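Local coordinates for protein D-galactonate dehydratase family member RspA (Pantoea ananatis, PDB 3T6C) that dehydrates D-gluconate to 2-dehydro-3-deoxy-D-gluconate with low activity in vitro, using one magnesium ion per subunit, at residues 242-248 and 268-274; 230-234 and 263-268; 160-164 and 235-239. All coordinates share one frame; numbering follows the deposited sequence.

Contact 1 (242-248 and 268-274); sequences ELLHDAH and LFFLEDP. With MG (magnesium ion), chain C; GCO (D-gluconic acid), chain D.
In the enolase-superfamily barrel, two neighbouring parallel strands, 242-246 and 270-272, carry magnesium ligands at their C-terminal ends, where Asp246 and Glu272 meet. Asp246 OD2 and Glu272 OE2 each bind the magnesium ion at 2.0 Å, and their carboxylates stack with planes 23° apart. Two acidic groups this close would probably repel without the cation between them. As partners in the parallel pairing, Asp246 and Glu272 project from the same face of the sheet, and with CG opposite the backbone N (chi1 -170° and 175°) both carboxylates lean to the metal. O1B and O2 of D-gluconate and a water also bind the metal, and Glu298 completes the site. That water donates to Asp246 OD1 and to Asp273 OD2, tying a second-shell aspartate to the first shell. Arg319 hydrogen-bonds to Glu272 OE2 as well.

The strands are joined by backbone bonds, among them Glu272 N to His245 O (2.8 Å) and Ala247 N to Glu272 O (2.8 Å). Two residues earlier on each strand, on the face that carries the two acids, Leu244 CD2 lies over the Phe270 ring in a CH-pi contact, 3.7 Å from its centroid. On the other face Leu271 CD1 reaches the edge of the His245 ring, whose nitrogens hydrogen-bond to Tyr222 and to the carbonyl of Cys176. Beyond the strand end, His248, probably a proton donor/acceptor, forms a 2.9 Å hydrogen bond between NE2 and O4 of gluconate. Metal-binding acids on successive barrel strands are the hallmark of the mandelate racemase/muconate lactonizing enzyme family.

Contact 2 (230-234 and 263-268); sequences FDHLR and LEPYQL
Tyr266 lays one face of its ring against the helix backbone at Phe230 and Asp231, with Asp231 N 3.8 Å above the ring plane and over its centre. Pro265 CB covers the opposite face, so the ring is sandwiched between the helix and its own preceding residue. A flat ring suits a position between two covering groups, while its phenol end stays near the polar Asp231: Tyr266 OH gives a weak hydrogen bond to Asp231 OD1 at 3.3 Å. The carboxylate and ring planes stand 69° apart.

Arg234, one helical turn beyond Phe230, holds the backbone that carries this ring. Its NE (2.8 Å) and NH2 (3.0 Å) both donate to Tyr266 O, a side-on grip by two nitrogens on one oxygen, which lies only 5° out of the guanidinium plane. NH2 adds a weak bond to Gln267 O, and a water bridges the same pair. Arg234 CG packs on Tyr266 CB, and the bend at chi2 (-61°) then turns the rest of the chain toward the carbonyl. NH1 serves the carbonyls of Gly238 and Val241, so one long, multiply donating side chain gathers carbonyls from two loops.

Further into the protein the contact is apolar. Phe230 CB meets Tyr266 CB, Leu263 CD2 comes to 3.9 Å from Phe230 CD2, and Leu268 CD2 lies over the centre of one face of the Phe230 ring, 4.3 Å above its plane. The branched leucines each bring a methyl to the Phe230 ring.

The 3-10 turn 264-266 thus connects helix 253-262 to strand 270-272 while leaning on helix 219-237, and Phe230 and Arg234 on that helix also pack on Leu243 of strand 242-246.

Contact 3 (160-164 and 235-239); sequences EDSAR and NKLGF
Residues 160-164 form a turn of helix 156-168, and 235-239 hold the last turn of helix 219-237 and its exit; both helices belong to the outer layer of the enolase-type barrel. Their backbones stay well apart, with CA atoms 7.2 Å from each other at Arg164 and Leu237, so side chains make the contact. Gly238 is the first residue to leave helical angles, with positive phi (85°, psi 179°). At these angles a CB would press on the preceding carbonyl oxygen, which explains the glycine.

Leu237 turns its end to the first helix. Its CD1 touches Ala163 CB at 3.7 Å, and the small alanine lets the leucine branch come close to the first helix. Its other methyl, CD2, lies over one face of the Arg164 guanidinium, 4.0 Å from NH2.

Beside this apolar touch, Glu160 crosses Lys236 at a slant. With CG anti to the backbone N (chi1 173°) and an extended chain beyond it, the carboxylate reaches the aliphatic base of the lysine, OE2 standing 3.6 Å from Lys236 CB. The lysine's ammonium end leads away, and its NZ is 5.6 Å from Glu160 OE2. The polar partners of Glu160 are not the lysine: OE1 is hydrogen-bonded to His232 NE2, one turn earlier on the second helix, while OE2 serves Arg164. Glutamate suits this place because its two oxygens can face different partners.

Arg164 forms a salt bridge end-on, with both terminal nitrogens on that one oxygen, and Asp161 OD1 adds a long one to NH1. NH2 donates to Glu160 OE2 at 2.9 Å through the anti lone pair, whereas NH1, at 3.0 Å, meets OE2 from above the carboxylate plane.

In the fold
From the N terminus, contact 3 opens first, at 160-164 on helix 156-168. The chain then passes through strand 173-176 and returns along helix 219-237, whose end closes contact 3 after 70 intervening residues. Contact 2 opens at 230-234, before that closure, and ends at 263-268, so contacts 2 and 3 cross. Contact 1 opens after contact 3 has closed and spans the beta-alpha-beta unit of strand 242-246, helix 253-262 and strand 270-272; it crosses contact 2, sharing Leu268 with it. Together they run from the outer helices to the barrel strands and the metal site: contact 3 joins two helices, contact 2 ties helix to loop, and contact 1 pairs the strands.

Contact 1 (242-248 and 268-274)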
loop_
_atom_site.group_PDB
_atom_site.type_symbol
_atom_site.label_atom_id
_atom_site.label_comp_id
_atom_site.label_asym_id
_atom_site.label_seq_id
_atom_site.Cartn_x
_atom_site.Cartn_y
_atom_site.Cartn_z
ATOM N N GLU A 242 7.759 36.959 -5.791
ATOM C CA GLU A 242 7.976 35.505 -5.673
ATOM C C GLU A 242 9.456 35.173 -5.708
ATOM O O GLU A 242 10.174 35.693 -6.573
ATOM C CB GLU A 242 7.287 34.792 -6.859
ATOM C CG GLU A 242 5.757 35.053 -6.871
ATOM C CD GLU A 242 5.051 34.452 -5.673
ATOM O OE1 GLU A 242 5.477 33.358 -5.229
ATOM O OE2 GLU A 242 4.070 35.042 -5.145
ATOM N N LEU A 243 9.904 34.330 -4.777
ATOM C CA LEU A 243 11.331 34.052 -4.630
ATOM C C LEU A 243 11.538 32.541 -4.788
ATOM O O LEU A 243 10.726 31.728 -4.342
ATOM C CB LEU A 243 11.804 34.473 -3.233
ATOM C CG LEU A 243 11.733 36.009 -2.922
ATOM C CD1 LEU A 243 12.282 36.249 -1.492
ATOM C CD2 LEU A 243 12.443 36.880 -3.930
ATOM N N LEU A 244 12.612 32.164 -5.457
ATOM C CA LEU A 244 12.902 30.757 -5.815
ATOM C C LEU A 244 14.306 30.421 -5.337
ATOM O O LEU A 244 15.137 31.311 -5.164
ATOM C CB LEU A 244 12.867 30.579 -7.352
ATOM C CG LEU A 244 11.521 30.733 -8.061
ATOM C CD1 LEU A 244 10.968 32.193 -8.089
ATOM C CD2 LEU A 244 11.637 30.186 -9.439
ATOM N N HIS A 245 14.574 29.132 -5.081
ATOM C CA HIS A 245 15.935 28.722 -4.722
ATOM C C HIS A 245 16.223 27.368 -5.361
ATOM O O HIS A 245 15.333 26.508 -5.405
ATOM C CB HIS A 245 16.152 28.641 -3.183
ATOM C CG HIS A 245 17.566 28.286 -2.821
ATOM N ND1 HIS A 245 18.632 29.151 -3.031
ATOM C CD2 HIS A 245 18.098 27.124 -2.370
ATOM C CE1 HIS A 245 19.756 28.533 -2.673
ATOM N NE2 HIS A 245 19.461 27.307 -2.280
ATOM N N ASP A 246 17.457 27.187 -5.838
ATOM C CA ASP A 246 17.863 25.924 -6.470
ATOM C C ASP A 246 18.900 25.219 -5.592
ATOM O O ASP A 246 20.063 25.710 -5.451
ATOM C CB ASP A 246 18.468 26.270 -7.854
ATOM C CG ASP A 246 18.725 25.043 -8.740
ATOM O OD1 ASP A 246 18.681 23.882 -8.268
ATOM O OD2 ASP A 246 18.967 25.255 -9.962
ATOM N N ALA A 247 18.507 24.091 -4.986
ATOM C CA ALA A 247 19.454 23.328 -4.147
ATOM C C ALA A 247 20.435 22.544 -5.010
ATOM O O ALA A 247 21.476 22.155 -4.520
ATOM C CB ALA A 247 18.683 22.391 -3.272
ATOM N N HIS A 248 20.077 22.301 -6.279
ATOM C CA HIS A 248 21.017 21.735 -7.282
ATOM C C HIS A 248 21.713 20.470 -6.808
ATOM O O HIS A 248 22.927 20.305 -6.958
ATOM C CB HIS A 248 22.045 22.791 -7.697
ATOM C CG HIS A 248 22.531 22.661 -9.118
ATOM N ND1 HIS A 248 23.442 21.702 -9.513
ATOM C CD2 HIS A 248 22.270 23.408 -10.217
ATOM C CE1 HIS A 248 23.718 21.856 -10.802
ATOM N NE2 HIS A 248 23.015 22.885 -11.256
ATOM N N LEU A 268 8.424 30.200 -0.511
ATOM C CA LEU A 268 9.089 30.230 -1.802
ATOM C C LEU A 268 8.133 29.778 -2.897
ATOM O O LEU A 268 7.272 28.900 -2.678
ATOM C CB LEU A 268 10.311 29.299 -1.808
ATOM C CG LEU A 268 11.594 30.000 -1.300
ATOM C CD1 LEU A 268 11.484 30.486 0.139
ATOM C CD2 LEU A 268 12.733 29.024 -1.426
ATOM N N PHE A 269 8.320 30.333 -4.096
ATOM C CA PHE A 269 7.543 29.900 -5.243
ATOM C C PHE A 269 7.897 28.433 -5.545
ATOM O O PHE A 269 6.999 27.610 -5.813
ATOM C CB PHE A 269 7.813 30.834 -6.449
ATOM C CG PHE A 269 7.031 30.478 -7.670
ATOM C CD1 PHE A 269 5.735 30.930 -7.814
ATOM C CD2 PHE A 269 7.633 29.777 -8.717
ATOM C CE1 PHE A 269 4.977 30.633 -8.958
ATOM C CE2 PHE A 269 6.854 29.459 -9.870
ATOM C CZ PHE A 269 5.542 29.886 -9.963
ATOM N N PHE A 270 9.187 28.117 -5.539
ATOM C CA PHE A 270 9.591 26.716 -5.454
ATOM C C PHE A 270 11.005 26.566 -4.932
ATOM O O PHE A 270 11.787 27.509 -5.023
ATOM C CB PHE A 270 9.319 25.913 -6.749
ATOM C CG PHE A 270 10.121 26.303 -8.018
ATOM C CD1 PHE A 270 11.508 26.316 -8.088
ATOM C CD2 PHE A 270 9.421 26.557 -9.209
ATOM C CE1 PHE A 270 12.218 26.571 -9.302
ATOM C CE2 PHE A 270 10.116 26.827 -10.419
ATOM C CZ PHE A 270 11.504 26.840 -10.470
ATOM N N LEU A 271 11.291 25.393 -4.379
ATOM C CA LEU A 271 12.658 24.901 -4.065
ATOM C C LEU A 271 12.977 23.860 -5.129
ATOM O O LEU A 271 12.212 22.867 -5.286
ATOM C CB LEU A 271 12.685 24.271 -2.674
ATOM C CG LEU A 271 14.001 23.596 -2.298
ATOM C CD1 LEU A 271 15.150 24.667 -2.254
ATOM C CD2 LEU A 271 13.824 22.891 -0.958
ATOM N N GLU A 272 14.073 24.082 -5.847
ATOM C CA GLU A 272 14.369 23.268 -7.035
ATOM C C GLU A 272 15.471 22.222 -6.735
ATOM O O GLU A 272 16.443 22.471 -5.969
ATOM C CB GLU A 272 14.801 24.196 -8.175
ATOM C CG GLU A 272 15.260 23.531 -9.471
ATOM C CD GLU A 272 15.861 24.567 -10.384
ATOM O OE1 GLU A 272 15.594 25.792 -10.170
ATOM O OE2 GLU A 272 16.528 24.158 -11.368
ATOM N N ASP A 273 15.307 21.046 -7.306
ATOM C CA ASP A 273 16.268 19.932 -7.268
ATOM C C ASP A 273 16.783 19.634 -5.862
ATOM O O ASP A 273 17.993 19.577 -5.609
ATOM C CB ASP A 273 17.428 20.159 -8.249
ATOM C CG ASP A 273 16.982 20.043 -9.740
ATOM O OD1 ASP A 273 15.776 19.866 -10.011
ATOM O OD2 ASP A 273 17.853 20.141 -10.663
ATOM N N PRO A 274 15.851 19.411 -4.936
ATOM C CA PRO A 274 16.317 19.038 -3.590
ATOM C C PRO A 274 17.028 17.662 -3.600
ATOM O O PRO A 274 17.806 17.395 -2.651
ATOM C CB PRO A 274 14.988 18.923 -2.811
ATOM C CG PRO A 274 13.945 18.519 -3.902
ATOM C CD PRO A 274 14.378 19.498 -5.013
HETATM MG MG MG C . 18.557 24.194 -11.662
HETATM C C1 GCO D . 19.361 26.028 -13.789
HETATM C C2 GCO D . 20.381 24.955 -13.865
HETATM C C3 GCO D . 21.649 25.333 -14.606
HETATM C C4 GCO D . 22.499 24.108 -14.873
HETATM C C5 GCO D . 23.173 24.234 -16.218
HETATM C C6 GCO D . 24.031 23.035 -16.581
HETATM O O1A GCO D . 19.300 26.961 -14.643
HETATM O O1B GCO D . 18.436 25.912 -12.920
HETATM O O2 GCO D . 20.510 24.356 -12.602
HETATM O O3 GCO D . 22.296 26.259 -13.815
HETATM O O4 GCO D . 23.464 24.017 -13.840
HETATM O O5 GCO D . 22.198 24.400 -17.179
HETATM O O6 GCO D . 24.642 23.115 -17.854
HETATM O O HOH W 1 19.098 22.535 -10.500
#

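Contact 2 (230-234 and 263-268)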
loop_
_atom_site.group_PDB
_atom_site.type_symbol
_atom_site.label_atom_id
_atom_site.label_comp_id
_atom_site.label_asym_id
_atom_site.label_seq_id
_atom_site.Cartn_x
_atom_site.Cartn_y
_atom_site.Cartn_z
ATOM N N PHE A 230 16.803 33.664 3.213
ATOM C CA PHE A 230 15.416 33.970 2.913
ATOM C C PHE A 230 14.696 34.758 3.977
ATOM O O PHE A 230 13.845 35.593 3.646
ATOM C CB PHE A 230 14.637 32.753 2.375
ATOM C CG PHE A 230 15.060 32.408 0.979
ATOM C CD1 PHE A 230 14.471 33.051 -0.084
ATOM C CD2 PHE A 230 16.116 31.533 0.743
ATOM C CE1 PHE A 230 14.918 32.847 -1.368
ATOM C CE2 PHE A 230 16.561 31.294 -0.554
ATOM C CZ PHE A 230 15.945 31.952 -1.617
ATOM N N ASP A 231 15.099 34.569 5.234
ATOM C CA ASP A 231 14.571 35.461 6.292
ATOM C C ASP A 231 14.959 36.915 6.004
ATOM O O ASP A 231 14.111 37.835 6.103
ATOM C CB ASP A 231 15.142 35.000 7.625
ATOM C CG ASP A 231 14.517 35.706 8.816
ATOM O OD1 ASP A 231 13.323 35.519 9.083
ATOM O OD2 ASP A 231 15.230 36.448 9.487
ATOM N N HIS A 232 16.213 37.136 5.610
ATOM C CA HIS A 232 16.693 38.494 5.360
ATOM C C HIS A 232 15.961 39.048 4.162
ATOM O O HIS A 232 15.514 40.206 4.186
ATOM C CB HIS A 232 18.198 38.469 5.067
ATOM C CG HIS A 232 18.719 39.791 4.605
ATOM N ND1 HIS A 232 18.999 40.807 5.490
ATOM C CD2 HIS A 232 19.000 40.274 3.366
ATOM C CE1 HIS A 232 19.453 41.860 4.825
ATOM N NE2 HIS A 232 19.448 41.569 3.537
ATOM N N LEU A 233 15.822 38.253 3.104
ATOM C CA LEU A 233 15.171 38.752 1.888
ATOM C C LEU A 233 13.715 39.093 2.134
ATOM O O LEU A 233 13.246 40.088 1.650
ATOM C CB LEU A 233 15.300 37.742 0.740
ATOM C CG LEU A 233 16.737 37.526 0.240
ATOM C CD1 LEU A 233 16.710 36.365 -0.753
ATOM C CD2 LEU A 233 17.344 38.799 -0.411
ATOM N N ARG A 234 12.997 38.276 2.907
ATOM C CA ARG A 234 11.608 38.604 3.206
ATOM C C ARG A 234 11.514 39.852 4.078
ATOM O O ARG A 234 10.615 40.670 3.895
ATOM C CB ARG A 234 10.896 37.422 3.858
ATOM C CG ARG A 234 10.638 36.284 2.873
ATOM C CD ARG A 234 9.717 36.808 1.729
ATOM N NE ARG A 234 9.215 35.727 0.879
ATOM C CZ ARG A 234 8.789 35.850 -0.370
ATOM N NH1 ARG A 234 8.743 37.040 -0.987
ATOM N NH2 ARG A 234 8.344 34.777 -0.995
ATOM N N LEU A 263 12.224 26.359 5.134
ATOM C CA LEU A 263 11.869 27.471 4.224
ATOM C C LEU A 263 10.381 27.808 4.202
ATOM O O LEU A 263 9.999 28.797 3.598
ATOM C CB LEU A 263 12.339 27.087 2.811
ATOM C CG LEU A 263 13.868 27.162 2.649
ATOM C CD1 LEU A 263 14.303 26.580 1.313
ATOM C CD2 LEU A 263 14.357 28.625 2.733
ATOM N N GLU A 264 9.554 26.974 4.795
ATOM C CA GLU A 264 8.097 27.182 4.751
ATOM C C GLU A 264 7.664 28.598 5.189
ATOM O O GLU A 264 6.835 29.178 4.518
ATOM C CB GLU A 264 7.407 26.098 5.616
ATOM C CG GLU A 264 7.331 24.800 4.861
ATOM C CD GLU A 264 6.780 23.641 5.646
ATOM O OE1 GLU A 264 6.121 23.851 6.709
ATOM O OE2 GLU A 264 6.971 22.491 5.193
ATOM N N PRO A 265 8.259 29.180 6.260
ATOM C CA PRO A 265 7.776 30.523 6.653
ATOM C C PRO A 265 8.053 31.590 5.579
ATOM O O PRO A 265 7.492 32.683 5.703
ATOM C CB PRO A 265 8.643 30.878 7.865
ATOM C CG PRO A 265 9.198 29.560 8.369
ATOM C CD PRO A 265 9.249 28.625 7.197
ATOM N N TYR A 266 8.949 31.332 4.639
ATOM C CA TYR A 266 9.330 32.344 3.647
ATOM C C TYR A 266 8.571 32.166 2.333
ATOM O O TYR A 266 8.669 33.009 1.460
ATOM C CB TYR A 266 10.867 32.323 3.428
ATOM C CG TYR A 266 11.539 32.329 4.784
ATOM C CD1 TYR A 266 11.332 33.398 5.681
ATOM C CD2 TYR A 266 12.285 31.251 5.195
ATOM C CE1 TYR A 266 11.926 33.374 6.965
ATOM C CE2 TYR A 266 12.876 31.239 6.464
ATOM C CZ TYR A 266 12.665 32.286 7.334
ATOM O OH TYR A 266 13.265 32.225 8.570
ATOM N N GLN A 267 7.749 31.120 2.241
ATOM C CA GLN A 267 6.799 30.925 1.131
ATOM C C GLN A 267 7.473 31.090 -0.233
ATOM O O GLN A 267 7.122 31.948 -1.051
ATOM C CB GLN A 267 5.575 31.826 1.282
ATOM C CG GLN A 267 4.715 31.387 2.467
ATOM C CD GLN A 267 3.620 32.379 2.726
ATOM O OE1 GLN A 267 2.551 32.301 2.119
ATOM N NE2 GLN A 267 3.897 33.354 3.580
ATOM N N LEU A 268 8.424 30.200 -0.511
ATOM C CA LEU A 268 9.089 30.230 -1.802
ATOM C C LEU A 268 8.133 29.778 -2.897
ATOM O O LEU A 268 7.272 28.900 -2.678
ATOM C CB LEU A 268 10.311 29.299 -1.808
ATOM C CG LEU A 268 11.594 30.000 -1.300
ATOM C CD1 LEU A 268 11.484 30.486 0.139
ATOM C CD2 LEU A 268 12.733 29.024 -1.426
HETATM O O HOH W 2 7.467 33.334 -3.325
#

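Contact 3 (160-164 and 235-239)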
loop_
_atom_site.group_PDB
_atom_site.type_symbol
_atom_site.label_atom_id
_atom_site.label_comp_id
_atom_site.label_asym_id
_atom_site.label_seq_id
_atom_site.Cartn_x
_atom_site.Cartn_y
_atom_site.Cartn_z
ATOM N N GLU A 160 20.302 40.784 -1.765
ATOM C CA GLU A 160 19.193 41.726 -1.620
ATOM C C GLU A 160 19.277 42.829 -2.656
ATOM O O GLU A 160 18.277 43.170 -3.302
ATOM C CB GLU A 160 19.201 42.330 -0.208
ATOM C CG GLU A 160 18.181 43.469 0.001
ATOM C CD GLU A 160 18.517 44.355 1.191
ATOM O OE1 GLU A 160 19.346 43.973 2.054
ATOM O OE2 GLU A 160 17.889 45.452 1.312
ATOM N N ASP A 161 20.462 43.412 -2.841
ATOM C CA ASP A 161 20.577 44.521 -3.787
ATOM C C ASP A 161 20.284 44.049 -5.205
ATOM O O ASP A 161 19.676 44.748 -6.005
ATOM C CB ASP A 161 21.994 45.113 -3.777
ATOM C CG ASP A 161 22.302 45.935 -2.524
ATOM O OD1 ASP A 161 21.381 46.493 -1.906
ATOM O OD2 ASP A 161 23.497 46.002 -2.184
ATOM N N SER A 162 20.769 42.873 -5.547
ATOM C CA SER A 162 20.527 42.326 -6.875
ATOM C C SER A 162 19.027 42.064 -7.113
ATOM O O SER A 162 18.462 42.375 -8.175
ATOM C CB SER A 162 21.298 41.015 -7.025
ATOM O OG SER A 162 21.003 40.462 -8.327
ATOM N N ALA A 163 18.385 41.469 -6.122
ATOM C CA ALA A 163 16.964 41.146 -6.259
ATOM C C ALA A 163 16.153 42.439 -6.377
ATOM O O ALA A 163 15.226 42.505 -7.178
ATOM C CB ALA A 163 16.493 40.302 -5.105
ATOM N N ARG A 164 16.490 43.452 -5.577
ATOM C CA ARG A 164 15.760 44.713 -5.594
ATOM C C ARG A 164 15.881 45.327 -6.985
ATOM O O ARG A 164 14.910 45.831 -7.524
ATOM C CB ARG A 164 16.304 45.658 -4.532
ATOM C CG ARG A 164 15.659 47.004 -4.615
ATOM C CD ARG A 164 16.057 47.909 -3.431
ATOM N NE ARG A 164 15.482 47.415 -2.173
ATOM C CZ ARG A 164 16.211 46.951 -1.163
ATOM N NH1 ARG A 164 17.541 46.940 -1.284
ATOM N NH2 ARG A 164 15.611 46.526 -0.028
ATOM N N ASN A 235 12.453 40.010 5.015
ATOM C CA ASN A 235 12.470 41.178 5.890
ATOM C C ASN A 235 12.648 42.461 5.087
ATOM O O ASN A 235 12.020 43.486 5.384
ATOM C CB ASN A 235 13.599 41.035 6.910
ATOM C CG ASN A 235 13.650 42.196 7.907
ATOM O OD1 ASN A 235 12.614 42.748 8.285
ATOM N ND2 ASN A 235 14.846 42.555 8.340
ATOM N N LYS A 236 13.554 42.411 4.118
ATOM C CA LYS A 236 13.906 43.589 3.311
ATOM C C LYS A 236 13.008 43.832 2.077
ATOM O O LYS A 236 12.790 44.999 1.685
ATOM C CB LYS A 236 15.392 43.503 2.915
ATOM C CG LYS A 236 16.414 43.534 4.084
ATOM C CD LYS A 236 16.166 44.678 5.035
ATOM C CE LYS A 236 17.182 44.686 6.160
ATOM N NZ LYS A 236 17.153 46.005 6.885
ATOM N N LEU A 237 12.642 42.755 1.372
ATOM C CA LEU A 237 11.872 42.855 0.129
ATOM C C LEU A 237 10.378 42.627 0.240
ATOM O O LEU A 237 9.621 43.037 -0.679
ATOM C CB LEU A 237 12.385 41.835 -0.891
ATOM C CG LEU A 237 13.870 41.803 -1.248
ATOM C CD1 LEU A 237 14.155 40.705 -2.273
ATOM C CD2 LEU A 237 14.330 43.163 -1.712
ATOM N N GLY A 238 9.929 42.039 1.350
ATOM C CA GLY A 238 8.504 41.768 1.485
ATOM C C GLY A 238 8.002 40.459 0.873
ATOM O O GLY A 238 8.786 39.702 0.300
ATOM N N PHE A 239 6.701 40.193 1.017
ATOM C CA PHE A 239 6.085 38.944 0.543
ATOM C C PHE A 239 5.350 39.025 -0.776
ATOM O O PHE A 239 4.808 38.023 -1.236
ATOM C CB PHE A 239 5.156 38.355 1.644
ATOM C CG PHE A 239 5.906 37.654 2.741
ATOM C CD1 PHE A 239 6.112 36.267 2.680
ATOM C CD2 PHE A 239 6.444 38.348 3.809
ATOM C CE1 PHE A 239 6.817 35.608 3.667
ATOM C CE2 PHE A 239 7.160 37.679 4.813
ATOM C CZ PHE A 239 7.353 36.272 4.712
#